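Iminosuccinate reductase (Paracoccus denitrificans, PDB 6RQA) catalyses the NADH-dependent reduction of iminosuccinate to L-aspartate, regenerating the amino donor for the first step of the beta-hydroxyaspartate cycle. Local coordinates at residues 154-157 and 158-162; 178-182 and 183-187. One frame throughout, in Å; residues are numbered along the deposited sequence.

Contact 1. Residues 154-157 and 158-162; sequences IGAG and HQSAF. With NAD (nicotinamide-adenine-dinucleotide), chain C.
Ser160 turns back onto Gly157 where the glycine-rich turn runs into helix 158-170, and its OG donates a hydrogen bond of 2.6 Å to Gly157 O. With chi1 at 63°, OG sits between the serine's own backbone N and carbonyl carbon and meets the glycine carbonyl from a direction tilted 30° from its plane. Ser160 N adds a weak bond to the same oxygen. Van der Waals contact continues backwards, the CB of Ser160 resting 3.3 Å from Gly155 O.

Two backbone amides hold the diphosphate of NAD here: His158 N reaches O2A of NAD at 2.9 Å and Gln159 N reaches O1N of NAD at 3.2 Å, both almost straight. Gly157 lies directly against the cofactor, its CA 3.3 Å from O5B of NAD. The Gln159 amide leads on to the nicotinamide ring, OE1 lying 3.2 Å from C6N of NAD.

This is the glycine-rich GxGxxS turn of a Rossmann fold, a GxGxxG variant with Ser160 in the place of the third glycine, between strand 150-154 and helix 158-170; Ala156 and Ser160 pack on Leu189 of helix 186-195, and Phe162 packs on helix 125-143.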
loop_
_atom_site.group_PDB
_atom_site.type_symbol
_atom_site.label_atom_id
_atom_site.label_comp_id
_atom_site.label_asym_id
_atom_site.label_seq_id
_atom_site.Cartn_x
_atom_site.Cartn_y
_atom_site.Cartn_z
ATOM N N ILE A 154 16.736 -25.783 -10.713
ATOM C CA ILE A 154 16.366 -26.334 -9.416
ATOM C C ILE A 154 14.930 -25.897 -9.150
ATOM O O ILE A 154 14.679 -24.781 -8.681
ATOM C CB ILE A 154 17.315 -25.882 -8.305
ATOM C CG1 ILE A 154 18.739 -26.352 -8.605
ATOM C CG2 ILE A 154 16.847 -26.429 -6.957
ATOM C CD1 ILE A 154 19.732 -26.031 -7.509
ATOM N N GLY A 155 13.982 -26.772 -9.466
ATOM C CA GLY A 155 12.574 -26.440 -9.253
ATOM C C GLY A 155 11.825 -26.546 -10.566
ATOM O O GLY A 155 12.280 -26.095 -11.616
ATOM N N ALA A 156 10.645 -27.165 -10.498
ATOM C CA ALA A 156 9.801 -27.373 -11.667
ATOM C C ALA A 156 8.393 -26.840 -11.432
ATOM O O ALA A 156 7.420 -27.384 -11.963
ATOM C CB ALA A 156 9.754 -28.851 -12.047
ATOM N N GLY A 157 8.275 -25.766 -10.659
ATOM C CA GLY A 157 6.985 -25.184 -10.361
ATOM C C GLY A 157 6.394 -24.409 -11.518
ATOM O O GLY A 157 6.824 -24.563 -12.665
ATOM N N HIS A 158 5.404 -23.566 -11.222
ATOM C CA HIS A 158 4.736 -22.800 -12.270
ATOM C C HIS A 158 5.700 -21.839 -12.955
ATOM O O HIS A 158 5.744 -21.756 -14.188
ATOM C CB HIS A 158 3.546 -22.041 -11.681
ATOM C CG HIS A 158 2.938 -21.042 -12.618
ATOM N ND1 HIS A 158 3.120 -19.683 -12.478
ATOM C CD2 HIS A 158 2.148 -21.204 -13.706
ATOM C CE1 HIS A 158 2.470 -19.051 -13.438
ATOM N NE2 HIS A 158 1.872 -19.952 -14.197
ATOM N N GLN A 159 6.486 -21.105 -12.170
ATOM C CA GLN A 159 7.361 -20.081 -12.727
ATOM C C GLN A 159 8.635 -20.645 -13.342
ATOM O O GLN A 159 9.343 -19.903 -14.032
ATOM C CB GLN A 159 7.719 -19.056 -11.649
ATOM C CG GLN A 159 6.525 -18.273 -11.139
ATOM C CD GLN A 159 6.929 -17.122 -10.248
ATOM O OE1 GLN A 159 8.073 -17.038 -9.806
ATOM N NE2 GLN A 159 5.989 -16.222 -9.983
ATOM N N SER A 160 8.939 -21.927 -13.119
ATOM C CA SER A 160 10.160 -22.504 -13.674
ATOM C C SER A 160 10.159 -22.469 -15.196
ATOM O O SER A 160 11.222 -22.340 -15.815
ATOM C CB SER A 160 10.340 -23.939 -13.176
ATOM O OG SER A 160 9.283 -24.768 -13.627
ATOM N N ALA A 161 8.982 -22.584 -15.817
ATOM C CA ALA A 161 8.906 -22.492 -17.271
ATOM C C ALA A 161 9.301 -21.102 -17.753
ATOM O O ALA A 161 10.056 -20.962 -18.722
ATOM C CB ALA A 161 7.497 -22.846 -17.745
ATOM N N PHE A 162 8.803 -20.059 -17.083
ATOM C CA PHE A 162 9.161 -18.696 -17.462
ATOM C C PHE A 162 10.649 -18.443 -17.262
ATOM O O PHE A 162 11.279 -17.739 -18.061
ATOM C CB PHE A 162 8.331 -17.694 -16.659
ATOM C CG PHE A 162 6.849 -17.859 -16.837
ATOM C CD1 PHE A 162 6.188 -17.217 -17.869
ATOM C CD2 PHE A 162 6.119 -18.662 -15.976
ATOM C CE1 PHE A 162 4.827 -17.370 -18.039
ATOM C CE2 PHE A 162 4.757 -18.818 -16.141
ATOM C CZ PHE A 162 4.111 -18.171 -17.174
HETATM P PA NAD C . 5.099 -23.445 -7.060
HETATM O O1A NAD C . 4.554 -23.882 -5.728
HETATM O O2A NAD C . 4.515 -23.517 -8.433
HETATM O O5B NAD C . 6.378 -24.611 -7.183
HETATM C C5B NAD C . 6.954 -24.711 -5.939
HETATM C C4B NAD C . 8.125 -25.654 -6.024
HETATM O O4B NAD C . 8.812 -25.617 -4.788
HETATM C C3B NAD C . 7.514 -27.045 -6.170
HETATM O O3B NAD C . 7.420 -27.251 -7.542
HETATM C C2B NAD C . 8.581 -27.926 -5.509
HETATM O O2B NAD C . 9.583 -28.290 -6.397
HETATM C C1B NAD C . 9.223 -26.940 -4.451
HETATM N N9A NAD C . 8.706 -27.194 -3.102
HETATM C C8A NAD C . 7.389 -27.141 -2.608
HETATM N N7A NAD C . 7.312 -27.436 -1.310
HETATM C C5A NAD C . 8.641 -27.694 -0.929
HETATM C C6A NAD C . 9.233 -28.060 0.309
HETATM N N6A NAD C . 8.445 -28.218 1.411
HETATM N N1A NAD C . 10.588 -28.254 0.401
HETATM C C2A NAD C . 11.310 -28.078 -0.751
HETATM N N3A NAD C . 10.893 -27.731 -1.988
HETATM C C4A NAD C . 9.528 -27.547 -2.038
HETATM O O3 NAD C . 5.732 -22.042 -6.584
HETATM P PN NAD C . 6.041 -21.012 -7.750
HETATM O O1N NAD C . 6.745 -21.465 -9.005
HETATM O O2N NAD C . 4.901 -20.074 -7.574
HETATM O O5D NAD C . 7.300 -19.924 -7.112
HETATM C C5D NAD C . 8.099 -20.685 -6.313
HETATM C C4D NAD C . 8.919 -19.760 -5.448
HETATM O O4D NAD C . 9.223 -18.574 -6.213
HETATM C C3D NAD C . 8.007 -19.317 -4.265
HETATM O O3D NAD C . 8.756 -19.513 -3.119
HETATM C C2D NAD C . 7.778 -17.820 -4.546
HETATM O O2D NAD C . 7.817 -17.017 -3.416
HETATM C C1D NAD C . 9.078 -17.511 -5.325
HETATM N N1N NAD C . 8.881 -16.256 -6.155
HETATM C C2N NAD C . 9.934 -15.388 -6.182
HETATM C C3N NAD C . 9.831 -14.211 -6.921
HETATM C C7N NAD C . 11.030 -13.322 -6.898
HETATM O O7N NAD C . 11.057 -12.255 -7.502
HETATM N N7N NAD C . 12.105 -13.760 -6.165
HETATM C C4N NAD C . 8.656 -13.935 -7.619
HETATM C C5N NAD C . 7.598 -14.836 -7.572
HETATM C C6N NAD C . 7.715 -16.015 -6.827
#

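Contact 2. Residues 178-182 and 183-187; sequences GWNPH and PEMLS. With TB (terbium(III) ion), chain E; NAD (nicotinamide-adenine-dinucleotide), chain C.
His182, Met185 and Pro183 carry most of this turn, with Leu186 and Asn180 close behind. His182 and Met185 lie side by side and point the same way; the methionine chain bends at its last torsion (chi3 -79°), bringing CE to 3.4 Å from His182 ND1, oblique to the imidazole. The ring's edge is turned to the adenosine ribose, with C2B of NAD near its plane. On the same cofactor sugar, Met185 SD and CE both touch the O3B hydroxyl.

The carbonyl of His182 is gripped by two donors from opposite faces of its plane. Met185 N reaches His182 O at 3.3 Å, well above the plane, while Asn180 ND2 comes to His182 O at 2.5 Å from the other face. Asn180 CG, anti to the backbone N (chi1 -162°), carries the amide to the ribose and the turn: ND2 faces the turn and Met185 CB, and OD1 faces the ribose, 2.4 Å from O2B of NAD. OD1 also accepts from Ala156 N, and this bond and that of ND2 to His182 O together would fix the rotation of the amide. Asn180 CB meets Leu186 CD2 at 3.8 Å.

Pro183 follows His182 directly and opens the 3-10 turn 183-185. Pro181 CG meets the adenine at N3A of NAD, 3.3 Å away. Glu184 reaches outward on an extended chain, and both its carboxylate oxygens bind a terbium ion, OE2 the closer at 2.3 Å.

The segment links strand 175-179 to helix 186-195 within a beta-alpha-beta unit. Asn180, an NAD-binding residue, lies just past the second strand, where NAD-dependent Rossmann folds commonly carry an acidic residue that binds the adenosine ribose hydroxyls.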
loop_
_atom_site.group_PDB
_atom_site.type_symbol
_atom_site.label_atom_id
_atom_site.label_comp_id
_atom_site.label_asym_id
_atom_site.label_seq_id
_atom_site.Cartn_x
_atom_site.Cartn_y
_atom_site.Cartn_z
ATOM N N GLY A 178 17.818 -30.672 -14.886
ATOM C CA GLY A 178 16.867 -30.213 -13.897
ATOM C C GLY A 178 16.780 -31.159 -12.716
ATOM O O GLY A 178 17.088 -32.349 -12.811
ATOM N N TRP A 179 16.348 -30.595 -11.591
ATOM C CA TRP A 179 16.100 -31.352 -10.373
ATOM C C TRP A 179 14.934 -30.705 -9.640
ATOM O O TRP A 179 14.793 -29.478 -9.646
ATOM C CB TRP A 179 17.338 -31.398 -9.472
ATOM C CG TRP A 179 17.119 -32.138 -8.182
ATOM C CD1 TRP A 179 17.318 -33.471 -7.957
ATOM C CD2 TRP A 179 16.660 -31.587 -6.941
ATOM N NE1 TRP A 179 17.010 -33.781 -6.655
ATOM C CE2 TRP A 179 16.604 -32.643 -6.010
ATOM C CE3 TRP A 179 16.291 -30.303 -6.528
ATOM C CZ2 TRP A 179 16.194 -32.455 -4.692
ATOM C CZ3 TRP A 179 15.884 -30.119 -5.217
ATOM C CH2 TRP A 179 15.839 -31.190 -4.316
ATOM N N ASN A 180 14.100 -31.534 -9.013
ATOM C CA ASN A 180 12.925 -31.054 -8.308
ATOM C C ASN A 180 12.723 -31.886 -7.049
ATOM O O ASN A 180 12.929 -33.109 -7.077
ATOM C CB ASN A 180 11.672 -31.136 -9.193
ATOM C CG ASN A 180 10.541 -30.263 -8.689
ATOM O OD1 ASN A 180 10.750 -29.109 -8.314
ATOM N ND2 ASN A 180 9.333 -30.812 -8.677
ATOM N N PRO A 181 12.346 -31.256 -5.931
ATOM C CA PRO A 181 12.035 -32.045 -4.726
ATOM C C PRO A 181 10.941 -33.072 -4.954
ATOM O O PRO A 181 10.986 -34.163 -4.372
ATOM C CB PRO A 181 11.615 -30.972 -3.711
ATOM C CG PRO A 181 12.325 -29.739 -4.164
ATOM C CD PRO A 181 12.338 -29.808 -5.664
ATOM N N HIS A 182 9.957 -32.752 -5.788
ATOM C CA HIS A 182 8.950 -33.717 -6.211
ATOM C C HIS A 182 9.226 -34.091 -7.660
ATOM O O HIS A 182 8.950 -33.286 -8.565
ATOM C CB HIS A 182 7.544 -33.138 -6.058
ATOM C CG HIS A 182 7.327 -32.429 -4.756
ATOM N ND1 HIS A 182 7.593 -31.088 -4.586
ATOM C CD2 HIS A 182 6.883 -32.879 -3.559
ATOM C CE1 HIS A 182 7.315 -30.740 -3.342
ATOM N NE2 HIS A 182 6.883 -31.809 -2.698
ATOM N N PRO A 183 9.766 -35.283 -7.931
ATOM C CA PRO A 183 10.301 -35.572 -9.273
ATOM C C PRO A 183 9.253 -35.666 -10.373
ATOM O O PRO A 183 9.635 -35.684 -11.551
ATOM C CB PRO A 183 11.013 -36.921 -9.084
ATOM C CG PRO A 183 11.228 -37.050 -7.602
ATOM C CD PRO A 183 10.058 -36.361 -6.974
ATOM N N GLU A 184 7.961 -35.733 -10.049
ATOM C CA GLU A 184 6.963 -35.873 -11.104
ATOM C C GLU A 184 6.765 -34.570 -11.870
ATOM O O GLU A 184 6.404 -34.598 -13.053
ATOM C CB GLU A 184 5.636 -36.359 -10.520
ATOM C CG GLU A 184 4.591 -36.703 -11.573
ATOM C CD GLU A 184 3.299 -37.213 -10.972
ATOM O OE1 GLU A 184 3.102 -38.447 -10.931
ATOM O OE2 GLU A 184 2.484 -36.376 -10.533
ATOM N N MET A 185 7.007 -33.427 -11.227
ATOM C CA MET A 185 6.849 -32.140 -11.895
ATOM C C MET A 185 7.924 -31.874 -12.942
ATOM O O MET A 185 7.823 -30.875 -13.660
ATOM C CB MET A 185 6.850 -31.007 -10.867
ATOM C CG MET A 185 5.495 -30.731 -10.240
ATOM S SD MET A 185 5.542 -29.383 -9.044
ATOM C CE MET A 185 6.217 -30.222 -7.615
ATOM N N LEU A 186 8.935 -32.741 -13.053
ATOM C CA LEU A 186 10.015 -32.520 -14.010
ATOM C C LEU A 186 9.530 -32.516 -15.455
ATOM O O LEU A 186 10.266 -32.064 -16.340
ATOM C CB LEU A 186 11.101 -33.582 -13.829
ATOM C CG LEU A 186 11.963 -33.454 -12.571
ATOM C CD1 LEU A 186 12.854 -34.673 -12.402
ATOM C CD2 LEU A 186 12.802 -32.184 -12.623
ATOM N N SER A 187 8.316 -33.007 -15.716
ATOM C CA SER A 187 7.776 -32.964 -17.071
ATOM C C SER A 187 7.580 -31.531 -17.550
ATOM O O SER A 187 7.625 -31.268 -18.756
ATOM C CB SER A 187 6.456 -33.732 -17.135
ATOM O OG SER A 187 5.537 -33.245 -16.172
HETATM TB TB TB E . 0.605 -37.675 -10.037
HETATM P PA NAD C . 5.099 -23.445 -7.060
HETATM O O1A NAD C . 4.554 -23.882 -5.728
HETATM O O2A NAD C . 4.515 -23.517 -8.433
HETATM O O5B NAD C . 6.378 -24.611 -7.183
HETATM C C5B NAD C . 6.954 -24.711 -5.939
HETATM C C4B NAD C . 8.125 -25.654 -6.024
HETATM O O4B NAD C . 8.812 -25.617 -4.788
HETATM C C3B NAD C . 7.514 -27.045 -6.170
HETATM O O3B NAD C . 7.420 -27.251 -7.542
HETATM C C2B NAD C . 8.581 -27.926 -5.509
HETATM O O2B NAD C . 9.583 -28.290 -6.397
HETATM C C1B NAD C . 9.223 -26.940 -4.451
HETATM N N9A NAD C . 8.706 -27.194 -3.102
HETATM C C8A NAD C . 7.389 -27.141 -2.608
HETATM N N7A NAD C . 7.312 -27.436 -1.310
HETATM C C5A NAD C . 8.641 -27.694 -0.929
HETATM C C6A NAD C . 9.233 -28.060 0.309
HETATM N N6A NAD C . 8.445 -28.218 1.411
HETATM N N1A NAD C . 10.588 -28.254 0.401
HETATM C C2A NAD C . 11.310 -28.078 -0.751
HETATM N N3A NAD C . 10.893 -27.731 -1.988
HETATM C C4A NAD C . 9.528 -27.547 -2.038
HETATM O O3 NAD C . 5.732 -22.042 -6.584
HETATM P PN NAD C . 6.041 -21.012 -7.750
HETATM O O1N NAD C . 6.745 -21.465 -9.005
HETATM O O2N NAD C . 4.901 -20.074 -7.574
HETATM O O5D NAD C . 7.300 -19.924 -7.112
HETATM C C5D NAD C . 8.099 -20.685 -6.313
HETATM C C4D NAD C . 8.919 -19.760 -5.448
HETATM O O4D NAD C . 9.223 -18.574 -6.213
HETATM C C3D NAD C . 8.007 -19.317 -4.265
HETATM O O3D NAD C . 8.756 -19.513 -3.119
HETATM C C2D NAD C . 7.778 -17.820 -4.546
HETATM O O2D NAD C . 7.817 -17.017 -3.416
HETATM C C1D NAD C . 9.078 -17.511 -5.325
HETATM N N1N NAD C . 8.881 -16.256 -6.155
HETATM C C2N NAD C . 9.934 -15.388 -6.182
HETATM C C3N NAD C . 9.831 -14.211 -6.921
HETATM C C7N NAD C . 11.030 -13.322 -6.898
HETATM O O7N NAD C . 11.057 -12.255 -7.502
HETATM N N7N NAD C . 12.105 -13.760 -6.165
HETATM C C4N NAD C . 8.656 -13.935 -7.619
HETATM C C5N NAD C . 7.598 -14.836 -7.572
HETATM C C6N NAD C . 7.715 -16.015 -6.827
#

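Contact 1 closes before contact 2 opens; helix 158-170 leads out of contact 1 and strand 175-179 runs into contact 2. Their centres lie 10 Å apart on the same side of the chain's centre, both touching NAD. Gly155 N probably bonds to Trp179 O at 2.8 Å, continuing the pairing of these strands beyond the end of strand 150-154, and Ala156 CB packs on Met185 O. The cofactor is divided between them: contact 1 takes the diphosphate and the nicotinamide side, contact 2 the adenosine ribose and adenine. They are the turns after the first two strands of the dinucleotide-binding domain, neighbours in its eight-stranded parallel sheet, which positions the cofactor that delivers hydride to iminosuccinate.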